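Local coordinates for protein methylocystis parvus OBBP MbnE (Methylocystis parvus OBBP, PDB 5ICQ) that probably binds methanobactin, a copper-chelating peptide, in the periplasm as the solute-binding component of its transport machinery, at residues A[575-587]-A[596-608]. Residues are numbered along the deposited sequence; the frame is centred on the assembly and turned at random.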
loop_
_atom_site.group_PDB
_atom_site.type_symbol
_atom_site.label_atom_id
_atom_site.label_comp_id
_atom_site.label_asym_id
_atom_site.label_seq_id
_atom_site.Cartn_x
_atom_site.Cartn_y
_atom_site.Cartn_z
ATOM N N GLU A 575 9.379 12.194 1.410
ATOM C CA GLU A 575 10.419 11.271 1.831
ATOM C C GLU A 575 9.978 10.491 3.060
ATOM O O GLU A 575 9.076 10.899 3.799
ATOM C CB GLU A 575 11.726 12.015 2.148
ATOM C CG GLU A 575 12.412 12.579 0.928
ATOM C CD GLU A 575 12.162 14.066 0.750
ATOM O OE1 GLU A 575 11.865 14.754 1.752
ATOM O OE2 GLU A 575 12.276 14.545 -0.397
ATOM N N GLN A 576 10.647 9.362 3.275
ATOM C CA GLN A 576 10.495 8.588 4.497
ATOM C C GLN A 576 11.498 9.069 5.540
ATOM O O GLN A 576 12.689 9.202 5.247
ATOM C CB GLN A 576 10.694 7.100 4.208
ATOM C CG GLN A 576 10.401 6.222 5.419
ATOM C CD GLN A 576 10.412 4.744 5.084
ATOM O OE1 GLN A 576 10.076 4.342 3.964
ATOM N NE2 GLN A 576 10.805 3.927 6.050
ATOM N N TRP A 577 11.011 9.353 6.747
ATOM C CA TRP A 577 11.831 9.873 7.839
ATOM C C TRP A 577 12.210 8.708 8.748
ATOM O O TRP A 577 11.328 8.040 9.304
ATOM C CB TRP A 577 11.069 10.945 8.627
ATOM C CG TRP A 577 10.478 12.016 7.746
ATOM C CD1 TRP A 577 10.955 12.437 6.529
ATOM C CD2 TRP A 577 9.295 12.782 8.000
ATOM N NE1 TRP A 577 10.141 13.423 6.017
ATOM C CE2 TRP A 577 9.108 13.643 6.893
ATOM C CE3 TRP A 577 8.371 12.821 9.052
ATOM C CZ2 TRP A 577 8.048 14.547 6.819
ATOM C CZ3 TRP A 577 7.311 13.715 8.974
ATOM C CH2 TRP A 577 7.158 14.565 7.862
ATOM N N ILE A 578 13.513 8.436 8.871
ATOM C CA ILE A 578 13.978 7.328 9.697
ATOM C C ILE A 578 15.081 7.798 10.638
ATOM O O ILE A 578 15.707 8.841 10.441
ATOM C CB ILE A 578 14.474 6.128 8.854
ATOM C CG1 ILE A 578 15.819 6.450 8.206
ATOM C CG2 ILE A 578 13.441 5.745 7.780
ATOM C CD1 ILE A 578 16.488 5.224 7.535
ATOM N N ALA A 579 15.311 7.006 11.682
ATOM C CA ALA A 579 16.450 7.204 12.564
ATOM C C ALA A 579 16.947 5.838 12.996
ATOM O O ALA A 579 16.172 4.881 13.061
ATOM C CB ALA A 579 16.104 8.055 13.792
ATOM N N HIS A 580 18.245 5.748 13.288
ATOM C CA HIS A 580 18.811 4.442 13.584
ATOM C C HIS A 580 20.125 4.588 14.337
ATOM O O HIS A 580 20.810 5.610 14.237
ATOM C CB HIS A 580 19.039 3.640 12.298
ATOM C CG HIS A 580 19.941 4.324 11.326
ATOM N ND1 HIS A 580 21.314 4.215 11.382
ATOM C CD2 HIS A 580 19.670 5.137 10.275
ATOM C CE1 HIS A 580 21.851 4.929 10.410
ATOM N NE2 HIS A 580 20.877 5.501 9.725
ATOM N N SER A 581 20.462 3.549 15.096
ATOM C CA SER A 581 21.802 3.435 15.656
ATOM C C SER A 581 22.834 3.412 14.535
ATOM O O SER A 581 22.600 2.859 13.458
ATOM C CB SER A 581 21.913 2.155 16.495
ATOM O OG SER A 581 23.268 1.871 16.795
ATOM N N THR A 582 24.002 4.009 14.790
ATOM C CA THR A 582 25.063 3.935 13.790
ATOM C C THR A 582 25.810 2.615 13.837
ATOM O O THR A 582 26.688 2.388 12.996
ATOM C CB THR A 582 26.059 5.092 13.960
ATOM O OG1 THR A 582 26.501 5.142 15.321
ATOM C CG2 THR A 582 25.390 6.388 13.603
ATOM N N ASP A 583 25.473 1.745 14.786
ATOM C CA ASP A 583 26.048 0.412 14.845
ATOM C C ASP A 583 25.427 -0.545 13.838
ATOM O O ASP A 583 25.943 -1.655 13.665
ATOM C CB ASP A 583 25.898 -0.156 16.255
ATOM C CG ASP A 583 26.673 0.645 17.285
ATOM O OD1 ASP A 583 27.627 1.350 16.886
ATOM O OD2 ASP A 583 26.328 0.573 18.484
ATOM N N ILE A 584 24.325 -0.173 13.195
ATOM C CA ILE A 584 23.791 -0.978 12.101
ATOM C C ILE A 584 23.894 -0.174 10.816
ATOM O O ILE A 584 23.821 1.059 10.823
ATOM C CB ILE A 584 22.343 -1.450 12.360
ATOM C CG1 ILE A 584 21.397 -0.263 12.565
ATOM C CG2 ILE A 584 22.311 -2.392 13.561
ATOM C CD1 ILE A 584 19.903 -0.678 12.545
ATOM N N VAL A 585 24.100 -0.881 9.702
ATOM C CA VAL A 585 24.326 -0.245 8.409
ATOM C C VAL A 585 23.497 -0.954 7.346
ATOM O O VAL A 585 23.001 -2.067 7.544
ATOM C CB VAL A 585 25.818 -0.249 8.014
ATOM C CG1 VAL A 585 26.616 0.643 8.954
ATOM C CG2 VAL A 585 26.340 -1.639 8.059
ATOM N N ARG A 586 23.372 -0.309 6.197
ATOM C CA ARG A 586 22.566 -0.810 5.095
ATOM C C ARG A 586 23.349 -0.716 3.797
ATOM O O ARG A 586 24.388 -0.050 3.745
ATOM C CB ARG A 586 21.266 -0.006 4.985
ATOM C CG ARG A 586 21.474 1.419 4.553
ATOM C CD ARG A 586 20.142 2.028 4.179
ATOM N NE ARG A 586 20.284 3.371 3.639
ATOM C CZ ARG A 586 20.441 4.456 4.383
ATOM N NH1 ARG A 586 20.491 4.361 5.711
ATOM N NH2 ARG A 586 20.557 5.634 3.799
ATOM N N PRO A 587 22.900 -1.394 2.735
ATOM C CA PRO A 587 23.628 -1.309 1.463
ATOM C C PRO A 587 23.603 0.104 0.903
ATOM O O PRO A 587 22.726 0.911 1.217
ATOM C CB PRO A 587 22.877 -2.283 0.543
ATOM C CG PRO A 587 22.205 -3.251 1.488
ATOM C CD PRO A 587 21.847 -2.432 2.699
ATOM N N PRO A 596 6.805 0.915 3.409
ATOM C CA PRO A 596 8.061 1.602 3.739
ATOM C C PRO A 596 9.223 1.047 2.930
ATOM O O PRO A 596 9.116 -0.062 2.405
ATOM C CB PRO A 596 8.258 1.299 5.230
ATOM C CG PRO A 596 6.904 0.922 5.735
ATOM C CD PRO A 596 6.207 0.261 4.588
ATOM N N ILE A 597 10.309 1.806 2.825
ATOM C CA ILE A 597 11.415 1.381 1.970
ATOM C C ILE A 597 12.066 0.107 2.507
ATOM O O ILE A 597 12.486 -0.761 1.731
ATOM C CB ILE A 597 12.429 2.523 1.813
ATOM C CG1 ILE A 597 11.794 3.678 1.026
ATOM C CG2 ILE A 597 13.683 2.025 1.094
ATOM C CD1 ILE A 597 12.633 4.958 1.006
ATOM N N PHE A 598 12.154 -0.037 3.828
ATOM C CA PHE A 598 12.707 -1.243 4.428
ATOM C C PHE A 598 11.634 -2.000 5.204
ATOM O O PHE A 598 10.730 -1.402 5.789
ATOM C CB PHE A 598 13.879 -0.899 5.352
ATOM C CG PHE A 598 14.932 -0.066 4.686
ATOM C CD1 PHE A 598 15.690 -0.591 3.651
ATOM C CD2 PHE A 598 15.143 1.242 5.077
ATOM C CE1 PHE A 598 16.655 0.177 3.013
ATOM C CE2 PHE A 598 16.105 2.024 4.449
ATOM C CZ PHE A 598 16.861 1.493 3.420
ATOM N N GLY A 599 11.750 -3.325 5.217
ATOM C CA GLY A 599 10.843 -4.159 5.974
ATOM C C GLY A 599 10.987 -3.908 7.461
ATOM O O GLY A 599 11.952 -3.284 7.909
ATOM N N PRO A 600 10.041 -4.404 8.263
ATOM C CA PRO A 600 10.103 -4.136 9.709
ATOM C C PRO A 600 11.326 -4.731 10.386
ATOM O O PRO A 600 11.752 -4.210 11.426
ATOM C CB PRO A 600 8.803 -4.762 10.242
ATOM C CG PRO A 600 8.453 -5.813 9.221
ATOM C CD PRO A 600 8.885 -5.243 7.898
ATOM N N THR A 601 11.926 -5.788 9.831
ATOM C CA THR A 601 13.107 -6.384 10.443
ATOM C C THR A 601 14.383 -6.119 9.652
ATOM O O THR A 601 15.404 -6.776 9.906
ATOM C CB THR A 601 12.912 -7.892 10.625
ATOM O OG1 THR A 601 12.769 -8.508 9.344
ATOM C CG2 THR A 601 11.663 -8.172 11.468
ATOM N N LEU A 602 14.357 -5.177 8.709
ATOM C CA LEU A 602 15.575 -4.667 8.062
ATOM C C LEU A 602 16.404 -5.800 7.449
ATOM O O LEU A 602 17.597 -5.958 7.732
ATOM C CB LEU A 602 16.412 -3.863 9.065
ATOM C CG LEU A 602 15.673 -2.728 9.785
ATOM C CD1 LEU A 602 16.632 -1.952 10.712
ATOM C CD2 LEU A 602 15.014 -1.788 8.795
ATOM N N GLU A 603 15.755 -6.584 6.577
ATOM C CA GLU A 603 16.417 -7.776 6.041
ATOM C C GLU A 603 17.720 -7.462 5.308
ATOM O O GLU A 603 18.601 -8.328 5.238
ATOM C CB GLU A 603 15.481 -8.545 5.107
ATOM C CG GLU A 603 14.835 -7.714 4.041
ATOM C CD GLU A 603 13.394 -7.370 4.393
ATOM O OE1 GLU A 603 13.129 -6.992 5.562
ATOM O OE2 GLU A 603 12.525 -7.502 3.501
ATOM N N SER A 604 17.867 -6.263 4.732
ATOM C CA SER A 604 19.115 -5.953 4.029
ATOM C C SER A 604 20.184 -5.309 4.914
ATOM O O SER A 604 21.326 -5.151 4.463
ATOM C CB SER A 604 18.844 -5.035 2.824
ATOM O OG SER A 604 18.410 -3.751 3.245
ATOM N N TRP A 605 19.865 -4.950 6.150
ATOM C CA TRP A 605 20.835 -4.282 7.007
ATOM C C TRP A 605 21.719 -5.299 7.724
ATOM O O TRP A 605 21.498 -6.514 7.659
ATOM C CB TRP A 605 20.132 -3.398 8.040
ATOM C CG TRP A 605 19.386 -2.210 7.503
ATOM C CD1 TRP A 605 18.452 -2.201 6.505
ATOM C CD2 TRP A 605 19.443 -0.863 8.009
ATOM N NE1 TRP A 605 17.952 -0.926 6.335
ATOM C CE2 TRP A 605 18.546 -0.089 7.243
ATOM C CE3 TRP A 605 20.195 -0.236 9.010
ATOM C CZ2 TRP A 605 18.361 1.284 7.462
ATOM C CZ3 TRP A 605 20.019 1.133 9.219
ATOM C CH2 TRP A 605 19.106 1.873 8.453
ATOM N N TRP A 606 22.735 -4.794 8.420
ATOM C CA TRP A 606 23.618 -5.682 9.173
ATOM C C TRP A 606 24.344 -4.898 10.258
ATOM O O TRP A 606 24.339 -3.667 10.273
ATOM C CB TRP A 606 24.615 -6.397 8.252
ATOM C CG TRP A 606 25.685 -5.531 7.582
ATOM C CD1 TRP A 606 26.950 -5.275 8.049
ATOM C CD2 TRP A 606 25.588 -4.873 6.309
ATOM N NE1 TRP A 606 27.635 -4.481 7.152
ATOM C CE2 TRP A 606 26.820 -4.220 6.079
ATOM C CE3 TRP A 606 24.570 -4.758 5.347
ATOM C CZ2 TRP A 606 27.068 -3.475 4.928
ATOM C CZ3 TRP A 606 24.822 -4.020 4.200
ATOM C CH2 TRP A 606 26.060 -3.383 4.002
ATOM N N ARG A 607 24.961 -5.641 11.178
ATOM C CA ARG A 607 25.708 -5.042 12.280
ATOM C C ARG A 607 27.110 -4.661 11.816
ATOM O O ARG A 607 27.826 -5.478 11.231
ATOM C CB ARG A 607 25.787 -6.017 13.454
ATOM C CG ARG A 607 26.543 -5.478 14.666
ATOM C CD ARG A 607 26.840 -6.576 15.686
ATOM N NE ARG A 607 27.692 -7.627 15.134
ATOM C CZ ARG A 607 28.040 -8.732 15.788
ATOM N NH1 ARG A 607 27.615 -8.937 17.026
ATOM N NH2 ARG A 607 28.819 -9.632 15.200
ATOM N N LYS A 608 27.502 -3.424 12.077
ATOM C CA LYS A 608 28.812 -2.959 11.634
ATOM C C LYS A 608 29.914 -3.645 12.437
ATOM O O LYS A 608 29.771 -3.882 13.639
ATOM C CB LYS A 608 28.902 -1.442 11.792
ATOM C CG LYS A 608 30.079 -0.808 11.091
ATOM C CD LYS A 608 29.834 0.670 10.866
ATOM C CE LYS A 608 29.604 1.394 12.176
ATOM N NZ LYS A 608 29.334 2.845 11.951
HETATM O O HOH W 1 11.417 1.210 6.450
HETATM O O HOH W 2 28.301 -2.875 15.432
#
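The first torsions of Trp605 and Arg586 lay the two side chains along each other: Trp605 CG lies anti to its carbonyl carbon (chi1 -66°), while Arg586 CG sits between its backbone N and carbonyl carbon (chi1 68°). Arg586 CB makes a CH-pi contact over the five-membered ring of Trp605, 3.5 Å from its centroid. The motif beside them is a two-stranded antiparallel sheet of 584-585 and 606-607, near the C-terminus of this family 5 solute-binding protein. Val585 and Trp606 form its hydrogen-bonded pair, with Val585 N to Trp606 O at 2.9 Å and a matching bond in return. Lys608 N extends the pairing to Asp583 O.

The far edge of the Trp605 six-membered ring points at one face of the His580 ring. This is a T-shaped stack, with planes at 77°. Ile584 CD1 approaches Trp605 CE3 obliquely at 3.6 Å, and Leu602 CD1 covers the indole face opposite Arg586. Replacing the indole of Trp605 by an alanine is likely to leave the His580 face without its aromatic partner and to open a gap between Arg586, Ile584 and Phe598. The polar ends of His580 and Arg586 both turn to Glu311 on strand 308-313, through a hydrogen bond and a salt bridge respectively. Arg586 CD also presses on Phe598 CZ.

On the sheet face that carries Val585 and Trp606, Val585 CG2 lies over the five-membered ring of Trp606, a CH-pi contact; Ile584 and Arg607 point to the opposite face. Lys608 NZ donates a hydrogen bond to Thr582 O. At the far end of the contact, Gln576 NE2 reaches Phe598 O through a water and also hydrogen-bonds Asp287 OD1. Gln576 OE1 accepts from Ile597 N at 2.8 Å, in the carbonyl plane and on a lone pair.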